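Local coordinates for protein D-glycero-beta-D-manno-heptose-1,7-bisphosphate 7-phosphatase (Mesorhizobium loti, PDB 2O2X) that removes the C-7 phosphate from D-glycero-beta-D-manno-heptose 1,7-bisphosphate in a magnesium-dependent step of ADP-heptose biosynthesis, at residues G170-E184 / F191-L205. Sequence-based numbering, arbitrary orientation.
Sequences GKRAGLAQGWLVDGE and FAIRPLRDSSELGDL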
# COMPACT_ATOMS: atom_id res chain seq x y z
N GLY A 170 -8.17 2.36 -5.62
CA GLY A 170 -8.76 1.04 -5.60
C GLY A 170 -9.95 0.90 -6.54
O GLY A 170 -10.01 -0.05 -7.32
N LYS A 171 -10.91 1.82 -6.45
CA LYS A 171 -12.09 1.79 -7.33
C LYS A 171 -11.65 1.83 -8.80
O LYS A 171 -12.13 1.07 -9.63
CB LYS A 171 -13.00 2.97 -7.01
CG LYS A 171 -14.36 2.98 -7.74
CD LYS A 171 -15.30 4.03 -7.16
CE LYS A 171 -14.74 5.47 -7.33
NZ LYS A 171 -15.76 6.54 -7.06
N ARG A 172 -10.75 2.73 -9.11
CA ARG A 172 -10.31 2.90 -10.50
C ARG A 172 -9.53 1.71 -11.05
O ARG A 172 -9.49 1.51 -12.27
CB ARG A 172 -9.50 4.19 -10.65
CG ARG A 172 -10.31 5.47 -10.36
CD ARG A 172 -9.48 6.73 -10.52
NE ARG A 172 -10.02 7.88 -9.82
CZ ARG A 172 -9.44 9.08 -9.79
NH1 ARG A 172 -8.31 9.29 -10.46
NH2 ARG A 172 -9.99 10.07 -9.11
N ALA A 173 -8.91 0.93 -10.16
CA ALA A 173 -8.18 -0.28 -10.51
C ALA A 173 -9.10 -1.49 -10.70
O ALA A 173 -8.64 -2.56 -11.13
CB ALA A 173 -7.10 -0.58 -9.44
N GLY A 174 -10.36 -1.36 -10.33
CA GLY A 174 -11.33 -2.45 -10.49
C GLY A 174 -11.63 -3.24 -9.23
O GLY A 174 -12.34 -4.24 -9.27
N LEU A 175 -11.11 -2.81 -8.08
CA LEU A 175 -11.45 -3.45 -6.82
C LEU A 175 -12.91 -3.14 -6.47
O LEU A 175 -13.48 -2.20 -7.02
CB LEU A 175 -10.54 -2.96 -5.68
CG LEU A 175 -9.13 -3.55 -5.61
CD1 LEU A 175 -8.28 -3.22 -6.83
CD2 LEU A 175 -8.47 -3.06 -4.33
N ALA A 176 -13.49 -3.93 -5.57
CA ALA A 176 -14.86 -3.74 -5.11
C ALA A 176 -15.01 -3.20 -3.69
O ALA A 176 -16.11 -2.77 -3.30
CB ALA A 176 -15.61 -5.05 -5.21
N GLN A 177 -13.91 -3.23 -2.93
CA GLN A 177 -13.93 -2.82 -1.54
C GLN A 177 -12.60 -2.24 -1.14
O GLN A 177 -11.55 -2.70 -1.59
CB GLN A 177 -14.13 -4.02 -0.62
CG GLN A 177 -15.47 -4.66 -0.67
CD GLN A 177 -15.61 -5.69 0.42
OE1 GLN A 177 -16.25 -5.44 1.43
NE2 GLN A 177 -14.99 -6.87 0.22
N GLY A 178 -12.66 -1.26 -0.25
CA GLY A 178 -11.48 -0.80 0.47
C GLY A 178 -11.88 -0.38 1.87
O GLY A 178 -13.06 -0.14 2.14
N TRP A 179 -10.90 -0.30 2.76
CA TRP A 179 -11.10 0.11 4.16
C TRP A 179 -10.39 1.42 4.37
O TRP A 179 -9.20 1.58 4.04
CB TRP A 179 -10.57 -0.97 5.12
CG TRP A 179 -11.59 -1.98 5.48
CD1 TRP A 179 -12.36 -2.01 6.62
CD2 TRP A 179 -12.05 -3.07 4.67
NE1 TRP A 179 -13.23 -3.06 6.58
CE2 TRP A 179 -13.07 -3.72 5.40
CE3 TRP A 179 -11.69 -3.57 3.39
CZ2 TRP A 179 -13.75 -4.85 4.90
CZ3 TRP A 179 -12.38 -4.69 2.90
CH2 TRP A 179 -13.39 -5.31 3.67
N LEU A 180 -11.13 2.39 4.88
CA LEU A 180 -10.58 3.71 5.11
C LEU A 180 -10.28 3.91 6.57
O LEU A 180 -11.16 4.06 7.43
CB LEU A 180 -11.54 4.77 4.57
CG LEU A 180 -11.15 6.23 4.66
CD1 LEU A 180 -9.91 6.51 3.84
CD2 LEU A 180 -12.28 7.11 4.14
N VAL A 181 -8.99 3.90 6.87
CA VAL A 181 -8.51 4.14 8.23
C VAL A 181 -9.07 5.45 8.76
O VAL A 181 -8.89 6.48 8.13
CB VAL A 181 -6.97 4.19 8.23
CG1 VAL A 181 -6.42 4.66 9.60
CG2 VAL A 181 -6.42 2.83 7.87
N ASP A 182 -9.74 5.38 9.92
CA ASP A 182 -10.34 6.52 10.60
C ASP A 182 -11.44 7.19 9.78
O ASP A 182 -11.80 8.32 10.07
CB ASP A 182 -9.27 7.54 11.01
CG ASP A 182 -8.26 6.97 11.99
OD1 ASP A 182 -8.60 6.05 12.76
OD2 ASP A 182 -7.10 7.46 11.96
N GLY A 183 -11.98 6.50 8.78
CA GLY A 183 -12.93 7.11 7.88
C GLY A 183 -14.34 6.54 7.98
O GLY A 183 -14.59 5.50 8.64
N GLU A 184 -15.26 7.19 7.26
CA GLU A 184 -16.66 6.80 7.21
C GLU A 184 -16.97 5.85 6.07
O GLU A 184 -16.30 5.86 5.02
CB GLU A 184 -17.56 8.05 7.05
CG GLU A 184 -17.49 8.98 8.23
CD GLU A 184 -18.47 10.15 8.13
OE1 GLU A 184 -18.62 10.71 7.02
OE2 GLU A 184 -19.03 10.55 9.17
N PHE A 191 -18.61 -0.30 -5.67
CA PHE A 191 -17.51 -0.03 -4.71
C PHE A 191 -18.01 0.33 -3.32
O PHE A 191 -18.89 1.18 -3.14
CB PHE A 191 -16.56 1.05 -5.22
CG PHE A 191 -15.24 1.05 -4.52
CD1 PHE A 191 -14.29 0.12 -4.85
CD2 PHE A 191 -14.99 1.90 -3.46
CE1 PHE A 191 -13.08 0.06 -4.18
CE2 PHE A 191 -13.77 1.85 -2.77
CZ PHE A 191 -12.82 0.94 -3.12
N ALA A 192 -17.45 -0.32 -2.33
CA ALA A 192 -17.77 0.01 -0.97
C ALA A 192 -16.51 0.50 -0.28
O ALA A 192 -15.49 -0.21 -0.25
CB ALA A 192 -18.34 -1.18 -0.23
N ILE A 193 -16.58 1.72 0.27
CA ILE A 193 -15.63 2.19 1.29
C ILE A 193 -16.13 1.72 2.64
O ILE A 193 -17.26 2.05 3.05
CB ILE A 193 -15.46 3.71 1.29
CG1 ILE A 193 -14.86 4.15 -0.05
CG2 ILE A 193 -14.54 4.12 2.40
CD1 ILE A 193 -14.80 5.63 -0.31
N ARG A 194 -15.34 0.87 3.28
CA ARG A 194 -15.66 0.29 4.57
C ARG A 194 -14.93 1.09 5.64
O ARG A 194 -13.76 1.43 5.47
CB ARG A 194 -15.18 -1.17 4.62
CG ARG A 194 -15.67 -2.04 3.49
CD ARG A 194 -17.15 -2.26 3.55
NE ARG A 194 -17.58 -3.23 2.56
CZ ARG A 194 -18.86 -3.48 2.30
NH1 ARG A 194 -19.80 -2.80 2.94
NH2 ARG A 194 -19.19 -4.38 1.36
N PRO A 195 -15.59 1.42 6.75
CA PRO A 195 -14.93 2.19 7.79
C PRO A 195 -13.90 1.34 8.55
O PRO A 195 -14.11 0.16 8.72
CB PRO A 195 -16.09 2.60 8.70
CG PRO A 195 -17.06 1.52 8.54
CD PRO A 195 -16.98 1.06 7.12
N LEU A 196 -12.79 1.94 8.94
CA LEU A 196 -11.80 1.24 9.79
C LEU A 196 -11.40 2.12 10.98
O LEU A 196 -10.36 2.78 10.97
CB LEU A 196 -10.59 0.80 8.96
CG LEU A 196 -9.51 -0.08 9.63
CD1 LEU A 196 -10.11 -1.27 10.37
CD2 LEU A 196 -8.47 -0.53 8.62
N ARG A 197 -12.24 2.13 12.01
CA ARG A 197 -12.10 3.06 13.11
C ARG A 197 -11.91 2.40 14.46
O ARG A 197 -11.49 3.08 15.38
CB ARG A 197 -13.33 3.96 13.21
CG ARG A 197 -13.58 4.77 11.94
CD ARG A 197 -14.95 5.41 11.92
NE ARG A 197 -16.01 4.42 11.82
CZ ARG A 197 -17.28 4.69 11.53
NH1 ARG A 197 -17.70 5.94 11.36
NH2 ARG A 197 -18.16 3.70 11.41
N ASP A 198 -12.20 1.11 14.58
CA ASP A 198 -12.18 0.45 15.88
C ASP A 198 -11.90 -1.04 15.63
O ASP A 198 -11.68 -1.45 14.50
CB ASP A 198 -13.47 0.73 16.65
CG ASP A 198 -14.71 0.20 15.97
OD1 ASP A 198 -14.63 -0.67 15.09
OD2 ASP A 198 -15.82 0.67 16.33
N SER A 199 -11.85 -1.83 16.69
CA SER A 199 -11.50 -3.24 16.54
C SER A 199 -12.61 -4.06 15.85
O SER A 199 -12.34 -5.00 15.13
CB SER A 199 -11.14 -3.85 17.91
OG SER A 199 -12.27 -3.86 18.75
N SER A 200 -13.87 -3.70 16.01
CA SER A 200 -14.93 -4.37 15.31
C SER A 200 -14.76 -4.25 13.80
O SER A 200 -14.93 -5.22 13.07
CB SER A 200 -16.29 -3.83 15.74
OG SER A 200 -17.32 -4.50 15.05
N GLU A 201 -14.43 -3.03 13.36
CA GLU A 201 -14.22 -2.77 11.95
C GLU A 201 -12.97 -3.47 11.43
O GLU A 201 -12.97 -3.93 10.28
CB GLU A 201 -14.25 -1.27 11.70
CG GLU A 201 -15.72 -0.77 11.85
CD GLU A 201 -15.91 0.74 11.93
OE1 GLU A 201 -14.93 1.53 11.89
OE2 GLU A 201 -17.09 1.15 12.03
N LEU A 202 -11.92 -3.59 12.24
CA LEU A 202 -10.76 -4.39 11.87
C LEU A 202 -11.20 -5.83 11.63
O LEU A 202 -10.80 -6.46 10.68
CB LEU A 202 -9.67 -4.30 12.93
CG LEU A 202 -8.48 -5.23 12.76
CD1 LEU A 202 -7.76 -4.97 11.46
CD2 LEU A 202 -7.53 -5.10 13.89
N GLY A 203 -12.11 -6.32 12.47
CA GLY A 203 -12.66 -7.66 12.27
C GLY A 203 -13.29 -7.87 10.93
O GLY A 203 -13.16 -8.94 10.35
N ASP A 204 -14.02 -6.86 10.45
CA ASP A 204 -14.64 -6.92 9.13
C ASP A 204 -13.55 -7.08 8.08
O ASP A 204 -13.68 -7.87 7.15
CB ASP A 204 -15.46 -5.66 8.80
CG ASP A 204 -16.59 -5.39 9.80
OD1 ASP A 204 -17.21 -6.35 10.28
OD2 ASP A 204 -16.84 -4.20 10.10
N LEU A 205 -12.50 -6.28 8.19
CA LEU A 205 -11.38 -6.41 7.26
C LEU A 205 -10.72 -7.79 7.31
O LEU A 205 -10.46 -8.39 6.26
CB LEU A 205 -10.34 -5.31 7.52
CG LEU A 205 -8.98 -5.42 6.83
CD1 LEU A 205 -9.19 -5.38 5.34
CD2 LEU A 205 -8.03 -4.32 7.28
O HOH W 1 -15.57 -2.22 8.32
O HOH W 2 -8.07 2.80 12.48
O HOH W 3 -10.58 5.69 14.56
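Phe191 lays its ring against Lys171 and Leu175 where strand 191-196 runs parallel to strand 177-181, extending the parallel core of the HAD-type Rossmann-like sheet beyond strand 158-161. Its CG stands anti to the backbone N (chi1 -162°), which carries the ring under helix 164-172; there Lys171 CB sits 3.9 Å from the ring centroid, a CH-pi contact over one face. The register, Gln177 with Ala192 to Val181 with Leu196, is fixed by backbone bonds such as Arg194 N to Gly178 O (2.7 Å, 168° at the hydrogen). Ile193 CG2 packs beside Leu180 CB on the face covered by Met167.

Arg194 works on the other face. Its NE meets a lone pair of Gln177 OE1 at 2.8 Å, with the amide and guanidinium planes nearly perpendicular (88°), while its CB lies 3.4 Å from the centroid of the Trp179 five-membered ring.

Farther along, Leu196 O accepts from Asp182 N, just beyond Val181, whose side chain touches Asp162, a probable magnesium ligand. The Arg197 guanidinium has Gly183 O over one face and grips Glu201 side-on, NE on the syn lone pair of OE1 and NH2 on OE2. Near Asp204, a water donates to its OD2 and to Pro195 O, and accepts a weak bond from Trp179 NE1. From helix 199-211, Leu205 sandwiches the indole against Arg194. Replacing Trp179 by an alanine would probably open a gap between them and loosen the helix against the sheet. Leu205 CB lies 3.8 Å from the centroid of the Trp179 five-membered ring, over the face opposite Arg194 CB.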